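Local coordinates for hypothetical protein Atu0636 (Agrobacterium tumefaciens, PDB 2OZV) that is of unknown function but is predicted to be an O-methyltransferase, probably transferring a methyl group from S-adenosylmethionine to a substrate not yet identified, at residues 34-39 with 116-121; 100-105 with 149-154. All coordinates share one frame; numbering follows the deposited sequence.

Contact 1 (34-39 with 116-121); sequences DDRACR and FHHVIM
H117 reaches across to the backbone of R39 at the place where two neighbouring parallel strands, 38-42 and 116-121, begin to pair in the central sheet. Its CB lies 3.7 Å from NH2 of R36. With CG turned away from the carbonyl carbon (chi1 -60°), the ring is directed at the start of the other strand, and ND1 accepts the N-H of R39 at 2.9 Å, the donor close to the ring plane. CE1 comes to rest over the centre of the R39 guanidinium, whose NE is bonded to the carbonyl of H115, while CD2 lies near the terminal nitrogens of R36. Backbone pairing takes over at R39 O, which accepts from H117 N at 2.9 Å and from H118 N at 3.3 Å.

Deeper in, the ring of H118 presents NE2 edge-on to D34, bonding OD2 through its anti lone pair at 2.8 Å. R36 grips the same carboxylate side-on, NE to OD1 and NH2 to OD2, the latter at 2.6 Å, and OD1 also takes the backbone N-H of R36 in an Asx turn. A water joins H117 O to R36 NH2, weakly on the arginine side. The buried carboxylate is thus held by four N-H donors, which would be expected to favour its ionised form, while the NE2-OD2 bond constrains the H118 ring.

Contact 2 (100-105 with 149-154); sequences TLRAKA and FEDWIR
The guanidinium groups of R102 and R154 lie flat on one another, an arginine-arginine stack with centres 3.7 Å apart and planes 11° from parallel. It joins the loop entering helix 103-108 to helix 148-159, at the surface of what is probably a Rossmann-like methyltransferase domain. The two side chains cross at about a right angle, and NH1 of R154 sits over the centre of the R102 group.

The compact side is formed by T100 and the helix. Methyl CG2 of T100 packs against CB of D151 at 3.7 Å and obliquely against the indole of W152, a buried side chain that also touches V99 and M121. The hydroxyl of T100 is engaged by D98. R154, bent at chi3 (63°), folds back along its own helix, where NH1 forms a salt bridge with D151 OD1 at 2.8 Å.

The outer side is looser. Apart from the stack, the exposed R102, extended from CG to NE, makes no clear direct hydrogen bond to the helix; D151 OD1, 4.4 Å from its NH1, lies well out of the guanidinium plane and can offer charge alone. That carboxylate probably offsets part of the repulsion between the stacked arginines. Between loop and helix a water bridges the backbone and R154, donating to L101 O at 2.6 Å and accepting from R154 NE at 2.8 Å.

In the fold
From the N terminus, the chain passes helix 24-30 and enters strand 38-42 through the first half of contact 1. It then builds strands 61-67 and 92-96 on one flank of the sheet before reaching 100-105, the first half of contact 2. After helix 103-108 it returns to the middle of the sheet as strand 116-121, closing contact 1; beyond an unmodelled segment, 126-146, helix 148-159 closes contact 2. The two loops therefore cross. Contact 1 joins adjacent central strands, whereas contact 2 ties the loop ahead of helix 103-108 to helix 148-159 at the surface. Their centres are about 19 Å apart, yet they meet where CE of M121 packs 3.6 Å from the carbonyl O of W152.

Contact 1 (34-39 with 116-121)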
loop_
_atom_site.group_PDB
_atom_site.type_symbol
_atom_site.label_atom_id
_atom_site.label_comp_id
_atom_site.label_asym_id
_atom_site.label_seq_id
_atom_site.Cartn_x
_atom_site.Cartn_y
_atom_site.Cartn_z
ATOM N N ASP B 34 -20.678 -8.248 10.803
ATOM C CA ASP B 34 -22.048 -7.816 10.608
ATOM C C ASP B 34 -22.903 -8.814 11.369
ATOM O O ASP B 34 -22.806 -10.025 11.128
ATOM C CB ASP B 34 -22.372 -7.872 9.103
ATOM C CG ASP B 34 -23.707 -7.204 8.731
ATOM O OD1 ASP B 34 -24.628 -7.086 9.579
ATOM O OD2 ASP B 34 -23.829 -6.787 7.559
ATOM N N ASP B 35 -23.729 -8.318 12.288
ATOM C CA ASP B 35 -24.567 -9.231 13.067
ATOM C C ASP B 35 -26.041 -9.247 12.639
ATOM O O ASP B 35 -26.881 -9.840 13.319
ATOM C CB ASP B 35 -24.391 -8.994 14.575
ATOM C CG ASP B 35 -22.964 -9.286 15.061
ATOM O OD1 ASP B 35 -22.300 -10.230 14.550
ATOM O OD2 ASP B 35 -22.511 -8.564 15.968
ATOM N N ARG B 36 -26.350 -8.628 11.500
ATOM C CA ARG B 36 -27.719 -8.668 10.946
ATOM C C ARG B 36 -27.943 -9.899 10.107
ATOM O O ARG B 36 -26.989 -10.579 9.696
ATOM C CB ARG B 36 -27.998 -7.489 10.006
ATOM C CG ARG B 36 -27.678 -6.083 10.497
ATOM C CD ARG B 36 -27.701 -5.108 9.289
ATOM N NE ARG B 36 -26.586 -5.330 8.355
ATOM C CZ ARG B 36 -26.436 -4.715 7.178
ATOM N NH1 ARG B 36 -27.338 -3.834 6.746
ATOM N NH2 ARG B 36 -25.374 -4.984 6.425
ATOM N N ALA B 37 -29.211 -10.176 9.812
ATOM C CA ALA B 37 -29.520 -11.010 8.687
ATOM C C ALA B 37 -28.947 -10.198 7.543
ATOM O O ALA B 37 -29.169 -8.971 7.446
ATOM C CB ALA B 37 -31.021 -11.226 8.525
ATOM N N CYS B 38 -28.118 -10.843 6.749
ATOM C CA CYS B 38 -27.470 -10.136 5.653
ATOM C C CYS B 38 -27.247 -11.132 4.563
ATOM O O CYS B 38 -27.274 -12.352 4.802
ATOM C CB CYS B 38 -26.154 -9.474 6.075
ATOM S SG CYS B 38 -24.941 -10.614 6.743
ATOM N N ARG B 39 -27.053 -10.607 3.360
ATOM C CA ARG B 39 -26.882 -11.413 2.180
ATOM C C ARG B 39 -25.471 -11.177 1.686
ATOM O O ARG B 39 -25.054 -10.022 1.520
ATOM C CB ARG B 39 -27.911 -11.031 1.119
ATOM C CG ARG B 39 -29.395 -11.346 1.555
ATOM C CD ARG B 39 -30.369 -11.084 0.450
ATOM N NE ARG B 39 -30.420 -9.676 0.029
ATOM C CZ ARG B 39 -31.390 -8.817 0.346
ATOM N NH1 ARG B 39 -32.413 -9.193 1.120
ATOM N NH2 ARG B 39 -31.354 -7.576 -0.118
ATOM N N PHE B 116 -26.893 -7.396 -2.537
ATOM C CA PHE B 116 -26.041 -7.963 -1.489
ATOM C C PHE B 116 -25.512 -6.916 -0.529
ATOM O O PHE B 116 -25.147 -5.812 -0.947
ATOM C CB PHE B 116 -24.861 -8.710 -2.130
ATOM C CG PHE B 116 -25.276 -9.983 -2.858
ATOM C CD1 PHE B 116 -25.569 -11.165 -2.138
ATOM C CD2 PHE B 116 -25.373 -9.991 -4.262
ATOM C CE1 PHE B 116 -25.947 -12.343 -2.798
ATOM C CE2 PHE B 116 -25.754 -11.161 -4.942
ATOM C CZ PHE B 116 -26.053 -12.343 -4.210
ATOM N N HIS B 117 -25.469 -7.268 0.758
ATOM C CA HIS B 117 -24.886 -6.398 1.786
ATOM C C HIS B 117 -23.358 -6.474 1.797
ATOM O O HIS B 117 -22.693 -5.547 2.258
ATOM C CB HIS B 117 -25.423 -6.805 3.155
ATOM C CG HIS B 117 -26.926 -6.703 3.256
ATOM N ND1 HIS B 117 -27.749 -7.815 3.185
ATOM C CD2 HIS B 117 -27.742 -5.630 3.384
ATOM C CE1 HIS B 117 -29.013 -7.423 3.296
ATOM N NE2 HIS B 117 -29.035 -6.103 3.412
ATOM N N HIS B 118 -22.834 -7.619 1.348
ATOM C CA HIS B 118 -21.391 -7.866 1.298
ATOM C C HIS B 118 -21.089 -8.609 0.036
ATOM O O HIS B 118 -21.814 -9.546 -0.353
ATOM C CB HIS B 118 -20.944 -8.752 2.481
ATOM C CG HIS B 118 -21.133 -8.100 3.804
ATOM N ND1 HIS B 118 -20.147 -7.345 4.406
ATOM C CD2 HIS B 118 -22.187 -8.103 4.663
ATOM C CE1 HIS B 118 -20.597 -6.873 5.556
ATOM N NE2 HIS B 118 -21.833 -7.316 5.735
ATOM N N VAL B 119 -19.985 -8.240 -0.605
ATOM C CA VAL B 119 -19.406 -9.077 -1.644
ATOM C C VAL B 119 -17.958 -9.355 -1.259
ATOM O O VAL B 119 -17.223 -8.424 -0.938
ATOM C CB VAL B 119 -19.449 -8.410 -3.038
ATOM C CG1 VAL B 119 -18.843 -9.317 -4.082
ATOM C CG2 VAL B 119 -20.937 -8.083 -3.409
ATOM N N ILE B 120 -17.610 -10.628 -1.245
ATOM C CA ILE B 120 -16.254 -11.052 -0.932
ATOM C C ILE B 120 -15.564 -11.727 -2.098
ATOM O O ILE B 120 -16.192 -12.436 -2.911
ATOM C CB ILE B 120 -16.212 -11.925 0.367
ATOM C CG1 ILE B 120 -16.711 -13.358 0.133
ATOM C CG2 ILE B 120 -17.042 -11.249 1.502
ATOM C CD1 ILE B 120 -16.702 -14.229 1.432
HETATM N N MSE B 121 -14.237 -11.562 -2.192
HETATM C CA MSE B 121 -13.544 -12.130 -3.342
HETATM C C MSE B 121 -12.070 -12.381 -3.050
HETATM O O MSE B 121 -11.431 -11.643 -2.289
HETATM C CB MSE B 121 -13.670 -11.195 -4.574
HETATM C CG MSE B 121 -13.044 -9.821 -4.326
HETATM SE SE MSE B 121 -13.247 -8.685 -5.958
HETATM C CE MSE B 121 -15.146 -8.502 -6.066
HETATM O O HOH W 1 -23.393 -3.919 4.387
#

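Contact 2 (100-105 with 149-154)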
loop_
_atom_site.group_PDB
_atom_site.type_symbol
_atom_site.label_atom_id
_atom_site.label_comp_id
_atom_site.label_asym_id
_atom_site.label_seq_id
_atom_site.Cartn_x
_atom_site.Cartn_y
_atom_site.Cartn_z
ATOM N N THR B 100 -17.960 -11.869 -14.659
ATOM C CA THR B 100 -17.504 -10.772 -15.508
ATOM C C THR B 100 -18.612 -10.295 -16.458
ATOM O O THR B 100 -18.429 -9.309 -17.182
ATOM C CB THR B 100 -16.236 -11.132 -16.335
ATOM O OG1 THR B 100 -16.566 -12.077 -17.367
ATOM C CG2 THR B 100 -15.137 -11.689 -15.443
ATOM N N LEU B 101 -19.750 -10.984 -16.452
ATOM C CA LEU B 101 -20.909 -10.585 -17.273
ATOM C C LEU B 101 -21.357 -9.174 -16.903
ATOM O O LEU B 101 -21.120 -8.708 -15.777
ATOM C CB LEU B 101 -22.076 -11.564 -17.127
ATOM C CG LEU B 101 -21.936 -12.912 -17.847
ATOM C CD1 LEU B 101 -23.118 -13.783 -17.519
ATOM C CD2 LEU B 101 -21.774 -12.748 -19.365
ATOM N N ARG B 102 -21.964 -8.494 -17.870
ATOM C CA ARG B 102 -22.412 -7.118 -17.684
ATOM C C ARG B 102 -23.907 -6.999 -17.867
ATOM O O ARG B 102 -24.547 -7.898 -18.416
ATOM C CB ARG B 102 -21.732 -6.189 -18.678
ATOM C CG ARG B 102 -20.244 -6.246 -18.658
ATOM C CD ARG B 102 -19.699 -5.026 -19.346
ATOM N NE ARG B 102 -18.290 -5.187 -19.666
ATOM C CZ ARG B 102 -17.416 -4.188 -19.677
ATOM N NH1 ARG B 102 -16.144 -4.423 -19.985
ATOM N NH2 ARG B 102 -17.815 -2.955 -19.372
ATOM N N ALA B 103 -24.451 -5.878 -17.396
ATOM C CA ALA B 103 -25.823 -5.471 -17.684
ATOM C C ALA B 103 -26.846 -6.597 -17.527
ATOM O O ALA B 103 -26.864 -7.293 -16.509
ATOM C CB ALA B 103 -25.900 -4.845 -19.080
ATOM N N LYS B 104 -27.682 -6.786 -18.545
ATOM C CA LYS B 104 -28.788 -7.733 -18.466
ATOM C C LYS B 104 -28.346 -9.205 -18.472
ATOM O O LYS B 104 -28.993 -10.058 -17.855
ATOM C CB LYS B 104 -29.792 -7.458 -19.593
ATOM C CG LYS B 104 -30.991 -8.394 -19.630
ATOM C CD LYS B 104 -31.807 -8.337 -18.338
ATOM C CE LYS B 104 -32.555 -9.637 -18.115
ATOM N NZ LYS B 104 -33.458 -9.968 -19.268
ATOM N N ALA B 105 -27.263 -9.487 -19.197
ATOM C CA ALA B 105 -26.626 -10.805 -19.193
ATOM C C ALA B 105 -26.267 -11.189 -17.753
ATOM O O ALA B 105 -26.505 -12.323 -17.325
ATOM C CB ALA B 105 -25.369 -10.788 -20.063
ATOM N N PHE B 149 -9.454 -7.621 -11.786
ATOM C CA PHE B 149 -9.976 -6.802 -10.699
ATOM C C PHE B 149 -11.030 -5.815 -11.201
ATOM O O PHE B 149 -12.083 -5.656 -10.578
ATOM C CB PHE B 149 -8.849 -6.080 -9.960
ATOM C CG PHE B 149 -8.112 -6.974 -8.989
ATOM C CD1 PHE B 149 -8.683 -7.318 -7.776
ATOM C CD2 PHE B 149 -6.845 -7.457 -9.303
ATOM C CE1 PHE B 149 -7.996 -8.148 -6.859
ATOM C CE2 PHE B 149 -6.162 -8.282 -8.393
ATOM C CZ PHE B 149 -6.742 -8.616 -7.190
ATOM N N GLU B 150 -10.752 -5.167 -12.330
ATOM C CA GLU B 150 -11.737 -4.300 -12.956
ATOM C C GLU B 150 -13.082 -5.000 -13.180
ATOM O O GLU B 150 -14.120 -4.482 -12.756
ATOM C CB GLU B 150 -11.190 -3.745 -14.279
ATOM C CG GLU B 150 -12.240 -3.002 -15.128
ATOM C CD GLU B 150 -12.805 -1.743 -14.452
ATOM O OE1 GLU B 150 -12.206 -1.209 -13.497
ATOM O OE2 GLU B 150 -13.873 -1.273 -14.889
ATOM N N ASP B 151 -13.069 -6.167 -13.829
ATOM C CA ASP B 151 -14.320 -6.914 -14.088
ATOM C C ASP B 151 -15.041 -7.316 -12.804
ATOM O O ASP B 151 -16.240 -7.058 -12.650
ATOM C CB ASP B 151 -14.052 -8.173 -14.904
ATOM C CG ASP B 151 -13.750 -7.883 -16.369
ATOM O OD1 ASP B 151 -14.064 -6.772 -16.868
ATOM O OD2 ASP B 151 -13.199 -8.786 -17.034
ATOM N N TRP B 152 -14.310 -7.941 -11.882
ATOM C CA TRP B 152 -14.924 -8.448 -10.660
ATOM C C TRP B 152 -15.448 -7.332 -9.754
ATOM O O TRP B 152 -16.534 -7.461 -9.200
ATOM C CB TRP B 152 -13.938 -9.314 -9.889
ATOM C CG TRP B 152 -13.681 -10.649 -10.470
ATOM C CD1 TRP B 152 -13.563 -10.981 -11.783
ATOM C CD2 TRP B 152 -13.467 -11.846 -9.726
ATOM N NE1 TRP B 152 -13.297 -12.336 -11.910
ATOM C CE2 TRP B 152 -13.233 -12.881 -10.652
ATOM C CE3 TRP B 152 -13.477 -12.142 -8.360
ATOM C CZ2 TRP B 152 -12.991 -14.198 -10.254
ATOM C CZ3 TRP B 152 -13.225 -13.445 -7.962
ATOM C CH2 TRP B 152 -12.979 -14.455 -8.908
ATOM N N ILE B 153 -14.683 -6.241 -9.620
ATOM C CA ILE B 153 -15.136 -5.110 -8.803
ATOM C C ILE B 153 -16.279 -4.326 -9.483
ATOM O O ILE B 153 -17.187 -3.851 -8.796
ATOM C CB ILE B 153 -13.939 -4.224 -8.339
ATOM C CG1 ILE B 153 -13.109 -5.047 -7.330
ATOM C CG2 ILE B 153 -14.426 -2.948 -7.633
ATOM C CD1 ILE B 153 -11.694 -4.512 -7.012
ATOM N N ARG B 154 -16.280 -4.231 -10.813
ATOM C CA ARG B 154 -17.449 -3.713 -11.520
ATOM C C ARG B 154 -18.703 -4.526 -11.153
ATOM O O ARG B 154 -19.727 -3.958 -10.802
ATOM C CB ARG B 154 -17.236 -3.743 -13.038
ATOM C CG ARG B 154 -18.342 -3.084 -13.855
ATOM C CD ARG B 154 -18.083 -3.275 -15.359
ATOM N NE ARG B 154 -18.123 -4.699 -15.673
ATOM C CZ ARG B 154 -17.135 -5.397 -16.231
ATOM N NH1 ARG B 154 -16.008 -4.798 -16.599
ATOM N NH2 ARG B 154 -17.289 -6.710 -16.436
HETATM O O HOH W 2 -19.872 -6.713 -14.684
#